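Local coordinates for amine Dehydrogenase (Pseudomonas putida, PDB 1JMX), which probably forms the seven-bladed beta-propeller subunit of a quinohemoprotein amine dehydrogenase, an enzyme that oxidises primary amines, at residues B[83-89]-B[123-128]; B[200-204]-B[341-346]; B[293-299]-B[311-317]. One frame throughout, in Å; residues are numbered along the deposited sequence.

How the interactions relate
The three contacts run from the rim of the beta-propeller to its middle. The centre of interaction 1 lies about 23 Å from the centre of the chain; this contact is partly exposed and relies on salt bridges with waters beside them. Interaction 2 is buried, its centre about 4 Å from that of the chain, and several backbone oxygens there are met through water. Interaction 3, also buried, is direct: aromatic rings, a shared carboxylate and a short antiparallel pairing within one blade. Interaction 1 stands clear of the others, whereas 2 and 3 touch at Cys299, whose SG packs on Trp201, His203 and Pro344. Along the chain, 293-299 and 311-317 are nested between 200-204 and 341-346.

Interaction 1. Residues B[83-89]-B[123-128]; sequences LSSVPGE and KPPRLE
Arg126 and Glu89 meet end-on: NH1 and NH2 of the guanidinium both donate to OE1, the shorter bond being NH1 to OE1 at 3.1 Å, with OE1 almost in the guanidinium plane. The two flat groups are nevertheless turned 36° apart. The other carboxylate oxygen of Glu89 serves Lys123, whose NZ comes within 2.7 Å of OE2 from above the carboxylate plane; the lysine chain bends at chi2 and again at chi4 to reach it. At the next nitrogen along, Arg126 NE donates to Glu128 OE2 at 3.0 Å, and the four charged residues form one network. This is the tight part of the contact. Val86 lays CG2 over one guanidinium face, 3.3 Å from Arg126 NH2, and both Glu89 and Arg126 also touch Pro112 of strand 105-115.

Toward Leu83 and Ser85 the segments hold together loosely. Ser85 OG stays 3.9 Å from Glu128 OE2, and two waters fill in: one lies 2.7 Å from Arg126 NH2 and also meets Leu83 O and Glu128 OE2, the other joins Ser85 OG to Glu128 OE1. A type II beta turn from Val86 to Glu89 takes the chain through the exposed Pro87 and Gly88.

The contact ties the loop between strands 76-82 and 89-99 to the start of strand 126-131; the side chain of Glu89 is about 14 Å from a bound heme c. Two acids placed against two bases probably leave the cluster near charge balance, and the nitrogens of Arg126, gripped around its edge, should have little freedom to turn.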
loop_
_atom_site.group_PDB
_atom_site.type_symbol
_atom_site.label_atom_id
_atom_site.label_comp_id
_atom_site.label_asym_id
_atom_site.label_seq_id
_atom_site.Cartn_x
_atom_site.Cartn_y
_atom_site.Cartn_z
ATOM N N LEU B 83 -11.453 -13.615 23.860
ATOM C CA LEU B 83 -11.784 -12.206 24.002
ATOM C C LEU B 83 -13.104 -11.771 23.361
ATOM O O LEU B 83 -13.398 -10.579 23.284
ATOM C CB LEU B 83 -10.622 -11.353 23.490
ATOM C CG LEU B 83 -9.254 -11.688 24.093
ATOM C CD1 LEU B 83 -8.215 -10.724 23.553
ATOM C CD2 LEU B 83 -9.296 -11.630 25.619
ATOM N N SER B 84 -13.923 -12.734 22.953
ATOM C CA SER B 84 -15.217 -12.434 22.336
ATOM C C SER B 84 -16.360 -13.068 23.114
ATOM O O SER B 84 -17.133 -13.847 22.556
ATOM C CB SER B 84 -15.253 -12.943 20.896
ATOM O OG SER B 84 -14.245 -12.339 20.128
ATOM N N SER B 85 -16.480 -12.720 24.391
ATOM C CA SER B 85 -17.528 -13.277 25.241
ATOM C C SER B 85 -18.866 -12.551 25.150
ATOM O O SER B 85 -19.888 -13.088 25.577
ATOM C CB SER B 85 -17.065 -13.346 26.693
ATOM O OG SER B 85 -16.742 -12.059 27.173
ATOM N N VAL B 86 -18.861 -11.329 24.628
ATOM C CA VAL B 86 -20.099 -10.567 24.474
ATOM C C VAL B 86 -20.771 -11.007 23.171
ATOM O O VAL B 86 -20.145 -10.986 22.109
ATOM C CB VAL B 86 -19.833 -9.044 24.458
ATOM C CG1 VAL B 86 -21.124 -8.272 24.224
ATOM C CG2 VAL B 86 -19.191 -8.623 25.763
ATOM N N PRO B 87 -22.056 -11.413 23.243
ATOM C CA PRO B 87 -22.845 -11.873 22.094
ATOM C C PRO B 87 -22.858 -10.906 20.913
ATOM O O PRO B 87 -23.093 -9.713 21.097
ATOM C CB PRO B 87 -24.252 -12.022 22.686
ATOM C CG PRO B 87 -23.995 -12.340 24.108
ATOM C CD PRO B 87 -22.883 -11.399 24.463
ATOM N N GLY B 88 -22.601 -11.432 19.713
ATOM C CA GLY B 88 -22.617 -10.628 18.500
ATOM C C GLY B 88 -21.458 -9.668 18.271
ATOM O O GLY B 88 -21.531 -8.805 17.387
ATOM N N GLU B 89 -20.391 -9.817 19.052
ATOM C CA GLU B 89 -19.217 -8.960 18.935
ATOM C C GLU B 89 -17.939 -9.766 18.777
ATOM O O GLU B 89 -17.815 -10.870 19.302
ATOM C CB GLU B 89 -19.089 -8.042 20.162
ATOM C CG GLU B 89 -19.958 -6.799 20.113
ATOM C CD GLU B 89 -20.000 -6.034 21.430
ATOM O OE1 GLU B 89 -18.990 -6.007 22.165
ATOM O OE2 GLU B 89 -21.055 -5.442 21.726
ATOM N N LYS B 123 -17.451 -0.687 18.715
ATOM C CA LYS B 123 -17.893 -0.377 20.065
ATOM C C LYS B 123 -16.728 0.136 20.886
ATOM O O LYS B 123 -15.573 -0.012 20.492
ATOM C CB LYS B 123 -18.450 -1.637 20.722
ATOM C CG LYS B 123 -19.653 -2.228 20.041
ATOM C CD LYS B 123 -20.841 -1.302 20.139
ATOM C CE LYS B 123 -22.112 -2.019 19.735
ATOM N NZ LYS B 123 -22.274 -3.280 20.543
ATOM N N PRO B 124 -17.019 0.777 22.029
ATOM C CA PRO B 124 -15.963 1.303 22.902
ATOM C C PRO B 124 -15.134 0.156 23.478
ATOM O O PRO B 124 -15.640 -0.951 23.662
ATOM C CB PRO B 124 -16.760 2.005 24.005
ATOM C CG PRO B 124 -17.979 2.461 23.297
ATOM C CD PRO B 124 -18.341 1.258 22.467
ATOM N N PRO B 125 -13.831 0.383 23.709
ATOM C CA PRO B 125 -12.992 -0.682 24.269
ATOM C C PRO B 125 -13.325 -0.975 25.743
ATOM O O PRO B 125 -14.031 -0.209 26.407
ATOM C CB PRO B 125 -11.582 -0.110 24.120
ATOM C CG PRO B 125 -11.708 0.829 22.947
ATOM C CD PRO B 125 -13.006 1.510 23.251
ATOM N N ARG B 126 -12.819 -2.095 26.244
ATOM C CA ARG B 126 -13.048 -2.499 27.632
ATOM C C ARG B 126 -11.944 -3.412 28.130
ATOM O O ARG B 126 -11.365 -4.159 27.361
ATOM C CB ARG B 126 -14.396 -3.224 27.779
ATOM C CG ARG B 126 -14.494 -4.501 26.966
ATOM C CD ARG B 126 -15.851 -5.155 27.073
ATOM N NE ARG B 126 -15.963 -6.240 26.104
ATOM C CZ ARG B 126 -16.699 -6.186 25.000
ATOM N NH1 ARG B 126 -17.409 -5.098 24.714
ATOM N NH2 ARG B 126 -16.690 -7.205 24.155
ATOM N N LEU B 127 -11.616 -3.303 29.410
ATOM C CA LEU B 127 -10.616 -4.171 30.009
ATOM C C LEU B 127 -11.409 -5.343 30.580
ATOM O O LEU B 127 -12.468 -5.151 31.169
ATOM C CB LEU B 127 -9.878 -3.457 31.151
ATOM C CG LEU B 127 -8.753 -4.264 31.818
ATOM C CD1 LEU B 127 -7.460 -4.106 31.020
ATOM C CD2 LEU B 127 -8.540 -3.792 33.241
ATOM N N GLU B 128 -10.934 -6.556 30.339
ATOM C CA GLU B 128 -11.579 -7.754 30.851
ATOM C C GLU B 128 -10.565 -8.479 31.721
ATOM O O GLU B 128 -9.413 -8.654 31.331
ATOM C CB GLU B 128 -12.038 -8.660 29.712
ATOM C CG GLU B 128 -13.134 -8.057 28.866
ATOM C CD GLU B 128 -13.655 -8.993 27.809
ATOM O OE1 GLU B 128 -12.968 -9.964 27.443
ATOM O OE2 GLU B 128 -14.772 -8.750 27.341
HETATM O O HOH W 1 -15.407 -9.515 24.893
HETATM O O HOH W 2 -14.127 -12.073 26.197
#

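Interaction 2. Residues B[200-204]-B[341-346]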
loop_
_atom_site.group_PDB
_atom_site.type_symbol
_atom_site.label_atom_id
_atom_site.label_comp_id
_atom_site.label_asym_id
_atom_site.label_seq_id
_atom_site.Cartn_x
_atom_site.Cartn_y
_atom_site.Cartn_z
ATOM N N PHE B 200 5.258 -2.798 20.145
ATOM C CA PHE B 200 4.491 -4.027 20.321
ATOM C C PHE B 200 5.318 -5.079 21.042
ATOM O O PHE B 200 5.018 -6.267 20.971
ATOM C CB PHE B 200 4.079 -4.583 18.961
ATOM C CG PHE B 200 3.297 -3.617 18.128
ATOM C CD1 PHE B 200 2.277 -2.855 18.700
ATOM C CD2 PHE B 200 3.597 -3.445 16.782
ATOM C CE1 PHE B 200 1.572 -1.933 17.942
ATOM C CE2 PHE B 200 2.899 -2.528 16.016
ATOM C CZ PHE B 200 1.888 -1.769 16.592
ATOM N N TRP B 201 6.344 -4.637 21.756
ATOM C CA TRP B 201 7.228 -5.560 22.446
ATOM C C TRP B 201 7.316 -5.288 23.955
ATOM O O TRP B 201 8.063 -4.417 24.392
ATOM C CB TRP B 201 8.615 -5.521 21.786
ATOM C CG TRP B 201 8.573 -5.721 20.259
ATOM C CD1 TRP B 201 8.630 -6.910 19.586
ATOM C CD2 TRP B 201 8.444 -4.701 19.245
ATOM N NE1 TRP B 201 8.545 -6.696 18.229
ATOM C CE2 TRP B 201 8.430 -5.353 17.992
ATOM C CE3 TRP B 201 8.338 -3.302 19.276
ATOM C CZ2 TRP B 201 8.314 -4.656 16.782
ATOM C CZ3 TRP B 201 8.222 -2.610 18.070
ATOM C CH2 TRP B 201 8.210 -3.290 16.843
ATOM N N PRO B 202 6.497 -5.996 24.759
ATOM C CA PRO B 202 6.496 -5.829 26.217
ATOM C C PRO B 202 7.670 -6.618 26.816
ATOM O O PRO B 202 7.509 -7.760 27.262
ATOM C CB PRO B 202 5.142 -6.421 26.619
ATOM C CG PRO B 202 4.988 -7.551 25.644
ATOM C CD PRO B 202 5.436 -6.933 24.337
ATOM N N HIS B 203 8.853 -6.010 26.787
ATOM C CA HIS B 203 10.056 -6.645 27.311
ATOM C C HIS B 203 9.961 -6.909 28.811
ATOM O O HIS B 203 9.538 -6.051 29.584
ATOM C CB HIS B 203 11.297 -5.762 27.111
ATOM C CG HIS B 203 11.420 -5.146 25.751
ATOM N ND1 HIS B 203 11.874 -5.842 24.654
ATOM C CD2 HIS B 203 11.237 -3.872 25.336
ATOM C CE1 HIS B 203 11.973 -5.026 23.624
ATOM N NE2 HIS B 203 11.593 -3.824 24.013
ATOM N N GLN B 204 10.361 -8.110 29.207
ATOM C CA GLN B 204 10.417 -8.477 30.611
ATOM C C GLN B 204 11.929 -8.494 30.864
ATOM O O GLN B 204 12.556 -9.548 30.943
ATOM C CB GLN B 204 9.781 -9.850 30.849
ATOM C CG GLN B 204 8.265 -9.845 30.678
ATOM C CD GLN B 204 7.612 -11.144 31.112
ATOM O OE1 GLN B 204 8.035 -12.230 30.722
ATOM N NE2 GLN B 204 6.564 -11.035 31.922
ATOM N N THR B 341 6.378 -10.608 14.735
ATOM C CA THR B 341 6.412 -9.609 15.815
ATOM C C THR B 341 6.594 -10.144 17.233
ATOM O O THR B 341 6.342 -9.427 18.193
ATOM C CB THR B 341 5.162 -8.697 15.804
ATOM O OG1 THR B 341 3.993 -9.477 16.077
ATOM C CG2 THR B 341 5.017 -7.995 14.456
ATOM N N THR B 342 7.045 -11.390 17.359
ATOM C CA THR B 342 7.267 -12.018 18.664
ATOM C C THR B 342 8.313 -11.275 19.502
ATOM O O THR B 342 9.219 -10.642 18.958
ATOM C CB THR B 342 7.742 -13.482 18.491
ATOM O OG1 THR B 342 7.643 -14.170 19.738
ATOM C CG2 THR B 342 9.192 -13.529 18.042
ATOM N N THR B 343 8.182 -11.351 20.823
ATOM C CA THR B 343 9.148 -10.714 21.719
ATOM C C THR B 343 9.861 -11.734 22.620
ATOM O O THR B 343 9.229 -12.439 23.408
ATOM C CB THR B 343 8.530 -9.504 22.535
ATOM O OG1 THR B 343 9.317 -9.234 23.699
ATOM C CG2 THR B 343 7.136 -9.758 22.942
ATOM N N PRO B 344 11.183 -11.902 22.420
ATOM C CA PRO B 344 12.032 -12.820 23.181
ATOM C C PRO B 344 12.003 -12.456 24.662
ATOM O O PRO B 344 12.335 -11.339 25.036
ATOM C CB PRO B 344 13.412 -12.578 22.576
ATOM C CG PRO B 344 13.090 -12.239 21.157
ATOM C CD PRO B 344 11.954 -11.279 21.332
ATOM N N GLN B 345 11.633 -13.422 25.492
ATOM C CA GLN B 345 11.504 -13.229 26.935
ATOM C C GLN B 345 12.500 -14.084 27.742
ATOM O O GLN B 345 12.494 -15.313 27.646
ATOM C CB GLN B 345 10.065 -13.573 27.323
ATOM C CG GLN B 345 9.294 -12.502 28.050
ATOM C CD GLN B 345 9.258 -11.169 27.342
ATOM O OE1 GLN B 345 8.268 -10.812 26.707
ATOM N NE2 GLN B 345 10.304 -10.386 27.525
ATOM N N VAL B 346 13.338 -13.422 28.542
ATOM C CA VAL B 346 14.360 -14.091 29.355
ATOM C C VAL B 346 13.957 -14.218 30.841
ATOM O O VAL B 346 13.455 -13.263 31.444
ATOM C CB VAL B 346 15.735 -13.350 29.226
ATOM C CG1 VAL B 346 16.828 -14.086 29.985
ATOM C CG2 VAL B 346 16.127 -13.223 27.771
HETATM O O HOH W 3 5.264 -8.708 20.388
HETATM O O HOH W 4 9.615 -9.086 16.829
HETATM O O HOH W 5 12.671 -8.657 24.797
HETATM O O HOH W 6 10.602 -13.259 31.297
#
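Trp201 turns the edge of its indole to Thr342 O and Thr343 CB, and its side chain can be followed outward. CB sits 4.1 Å from Thr343 CB. With CG turned beside the backbone N (chi1 -52°), CD1 comes to the same Thr343 CB and to the carbonyl oxygens, 3.8 Å from Thr342 O. NE1 donates to a water at 3.0 Å, which in turn donates to Thr342 O. The indole also meets the rings of Tyr199, edge-to-face, and Phe258.

Next along, Thr343 CG2 presses on the Pro202 ring, 3.6 Å from CD; Pro202 itself centres an inverse gamma turn. Gln204 crosses Gln345 at about a right angle. Gln204 OE1 accepts from Met50 N and from a water that also donates to Val346 O. Another water links His203 ND1 to Pro344 O, and one more bridges Phe200 O and Thr341 O.

Running nearly the same way, the two segments join the loop before strand 209-218 to the approach of strand 345-348, which pairs with strand 12-18 and so closes the propeller. In this buried contact the chains thus meet largely through water-bridged polar groups, with direct apolar contact at Thr343 and Pro202.

Interaction 3. Residues B[293-299]-B[311-317]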
loop_
_atom_site.group_PDB
_atom_site.type_symbol
_atom_site.label_atom_id
_atom_site.label_comp_id
_atom_site.label_asym_id
_atom_site.label_seq_id
_atom_site.Cartn_x
_atom_site.Cartn_y
_atom_site.Cartn_z
ATOM N N LEU B 293 23.842 -5.783 10.319
ATOM C CA LEU B 293 23.164 -7.059 10.523
ATOM C C LEU B 293 23.052 -7.884 9.248
ATOM O O LEU B 293 23.203 -7.369 8.143
ATOM C CB LEU B 293 21.765 -6.797 11.085
ATOM C CG LEU B 293 21.698 -5.877 12.303
ATOM C CD1 LEU B 293 20.278 -5.502 12.604
ATOM C CD2 LEU B 293 22.331 -6.568 13.488
ATOM N N ASP B 294 22.783 -9.176 9.416
ATOM C CA ASP B 294 22.621 -10.087 8.286
ATOM C C ASP B 294 21.284 -9.809 7.602
ATOM O O ASP B 294 21.080 -10.173 6.447
ATOM C CB ASP B 294 22.675 -11.539 8.761
ATOM C CG ASP B 294 24.069 -11.967 9.222
ATOM O OD1 ASP B 294 24.999 -11.128 9.302
ATOM O OD2 ASP B 294 24.231 -13.169 9.513
ATOM N N HIS B 295 20.371 -9.192 8.349
ATOM C CA HIS B 295 19.047 -8.811 7.868
ATOM C C HIS B 295 18.361 -8.003 8.965
ATOM O O HIS B 295 18.925 -7.812 10.045
ATOM C CB HIS B 295 18.203 -10.037 7.456
ATOM C CG HIS B 295 17.968 -11.027 8.558
ATOM N ND1 HIS B 295 17.002 -10.852 9.524
ATOM C CD2 HIS B 295 18.555 -12.217 8.828
ATOM C CE1 HIS B 295 17.000 -11.890 10.339
ATOM N NE2 HIS B 295 17.934 -12.732 9.939
ATOM N N THR B 296 17.171 -7.489 8.673
ATOM C CA THR B 296 16.428 -6.706 9.651
ATOM C C THR B 296 16.025 -7.568 10.837
ATOM O O THR B 296 15.669 -8.734 10.672
ATOM C CB THR B 296 15.152 -6.100 9.033
ATOM O OG1 THR B 296 15.518 -5.225 7.972
ATOM C CG2 THR B 296 14.366 -5.303 10.051
ATOM N N TYR B 297 16.172 -7.006 12.031
ATOM C CA TYR B 297 15.774 -7.664 13.269
ATOM C C TYR B 297 14.875 -6.652 13.979
ATOM O O TYR B 297 15.086 -5.446 13.861
ATOM C CB TYR B 297 16.985 -8.009 14.140
ATOM C CG TYR B 297 17.782 -9.210 13.672
ATOM C CD1 TYR B 297 18.930 -9.046 12.899
ATOM C CD2 TYR B 297 17.400 -10.508 14.017
ATOM C CE1 TYR B 297 19.679 -10.141 12.477
ATOM C CE2 TYR B 297 18.143 -11.610 13.606
ATOM C CZ TYR B 297 19.280 -11.419 12.831
ATOM O OH TYR B 297 20.002 -12.503 12.378
ATOM N N TYR B 298 13.850 -7.132 14.673
ATOM C CA TYR B 298 12.916 -6.241 15.362
ATOM C C TYR B 298 13.179 -6.002 16.839
ATOM O O TYR B 298 13.172 -4.867 17.315
ATOM C CB TYR B 298 11.500 -6.815 15.327
ATOM C CG TYR B 298 10.768 -6.830 14.014
ATOM C CD1 TYR B 298 11.041 -5.903 13.004
ATOM C CD2 TYR B 298 9.727 -7.737 13.812
ATOM C CE1 TYR B 298 10.277 -5.881 11.826
ATOM C CE2 TYR B 298 8.972 -7.723 12.660
ATOM C CZ TYR B 298 9.240 -6.800 11.670
ATOM O OH TYR B 298 8.452 -6.803 10.545
ATOM N N CYS B 299 13.372 -7.102 17.555
ATOM C CA CYS B 299 13.482 -7.076 18.999
ATOM C C CYS B 299 14.772 -7.489 19.704
ATOM O O CYS B 299 15.282 -8.589 19.500
ATOM C CB CYS B 299 12.321 -7.919 19.527
ATOM S SG CYS B 299 11.897 -7.681 21.226
ATOM N N LEU B 311 18.996 -10.986 19.272
ATOM C CA LEU B 311 18.201 -10.232 18.314
ATOM C C LEU B 311 17.176 -11.206 17.740
ATOM O O LEU B 311 17.541 -12.222 17.156
ATOM C CB LEU B 311 19.077 -9.651 17.204
ATOM C CG LEU B 311 20.197 -8.682 17.602
ATOM C CD1 LEU B 311 20.763 -8.053 16.336
ATOM C CD2 LEU B 311 19.685 -7.594 18.533
ATOM N N GLY B 312 15.898 -10.907 17.945
ATOM C CA GLY B 312 14.841 -11.775 17.461
ATOM C C GLY B 312 13.832 -11.085 16.575
ATOM O O GLY B 312 14.026 -9.945 16.176
ATOM N N GLY B 313 12.718 -11.766 16.321
ATOM C CA GLY B 313 11.688 -11.237 15.447
ATOM C C GLY B 313 12.121 -11.469 14.012
ATOM O O GLY B 313 13.201 -12.015 13.780
ATOM N N THR B 314 11.273 -11.123 13.049
ATOM C CA THR B 314 11.624 -11.271 11.634
ATOM C C THR B 314 11.610 -12.725 11.098
ATOM O O THR B 314 10.539 -13.325 10.998
ATOM C CB THR B 314 12.960 -10.489 11.358
ATOM O OG1 THR B 314 12.675 -9.083 11.313
ATOM C CG2 THR B 314 13.631 -10.897 10.078
ATOM N N PHE B 315 12.778 -13.299 10.804
ATOM C CA PHE B 315 12.877 -14.646 10.269
ATOM C C PHE B 315 12.942 -15.663 11.399
ATOM O O PHE B 315 12.497 -15.382 12.504
ATOM C CB PHE B 315 14.103 -14.779 9.355
ATOM C CG PHE B 315 13.994 -14.015 8.060
ATOM C CD1 PHE B 315 15.102 -13.362 7.533
ATOM C CD2 PHE B 315 12.797 -13.960 7.360
ATOM C CE1 PHE B 315 15.018 -12.666 6.329
ATOM C CE2 PHE B 315 12.709 -13.266 6.155
ATOM C CZ PHE B 315 13.820 -12.622 5.644
ATOM N N ASN B 316 13.533 -16.827 11.132
ATOM C CA ASN B 316 13.621 -17.889 12.127
ATOM C C ASN B 316 14.943 -18.043 12.871
ATOM O O ASN B 316 15.207 -19.113 13.412
ATOM C CB ASN B 316 13.228 -19.234 11.508
ATOM C CG ASN B 316 14.179 -19.674 10.431
ATOM O OD1 ASN B 316 15.052 -18.920 10.017
ATOM N ND2 ASN B 316 14.015 -20.901 9.965
ATOM N N ASP B 317 15.772 -17.002 12.908
ATOM C CA ASP B 317 17.037 -17.107 13.631
ATOM C C ASP B 317 17.304 -15.997 14.644
ATOM O O ASP B 317 16.926 -14.839 14.438
ATOM C CB ASP B 317 18.231 -17.224 12.660
ATOM C CG ASP B 317 18.526 -15.926 11.915
ATOM O OD1 ASP B 317 17.855 -15.656 10.903
ATOM O OD2 ASP B 317 19.433 -15.180 12.330
#
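His295 is held in a sandwich: the edge of Phe315 stands over one face of its imidazole, CD1 above the ring centre, while Tyr297 lies against the opposite face. The Phe315 and His295 planes are 60° apart, an edge-to-face pair. Both rings of the His295–Tyr297 pair then end on one carboxylate. His295 NE2 donates to Asp317 OD1 at 3.1 Å and Tyr297 OH to OD2 at 2.7 Å, each on the syn side, with the carboxylate standing almost upright to either ring. A first torsion that puts CG between the backbone N and carbonyl carbon (chi1 59°) lets ND1 turn back and donate to Thr296 O at 2.8 Å. Replacing His295 with an alanine would probably leave Asp317 OD1 without this donor and open a gap between Phe315 and Tyr297.

Leu311 covers the other face of Tyr297, its CB 4.0 Å from the ring centroid in a CH-pi contact, and CD1 goes on to Leu293 CD2. Thr314 places OG1 over the centre of the Tyr298 ring.

In the backbone, Gly312 O accepts from both Tyr298 N and Cys299 N, a classic beta bulge, and Gly312 N returns a nearly straight bond to Cys299 O at 2.9 Å.

These backbone bonds join the first two strands of the blade 299-333, whereas the bonds to Asp317 tie the preceding loop to the start of strand 317-322. An apolar side chain of another protein chain packs on His295, and an acidic one of another protein chain bonds Tyr298 OH. With both imidazole nitrogens donating and Asp317 accepting, the geometry is consistent with a charged histidine balanced by the buried carboxylate.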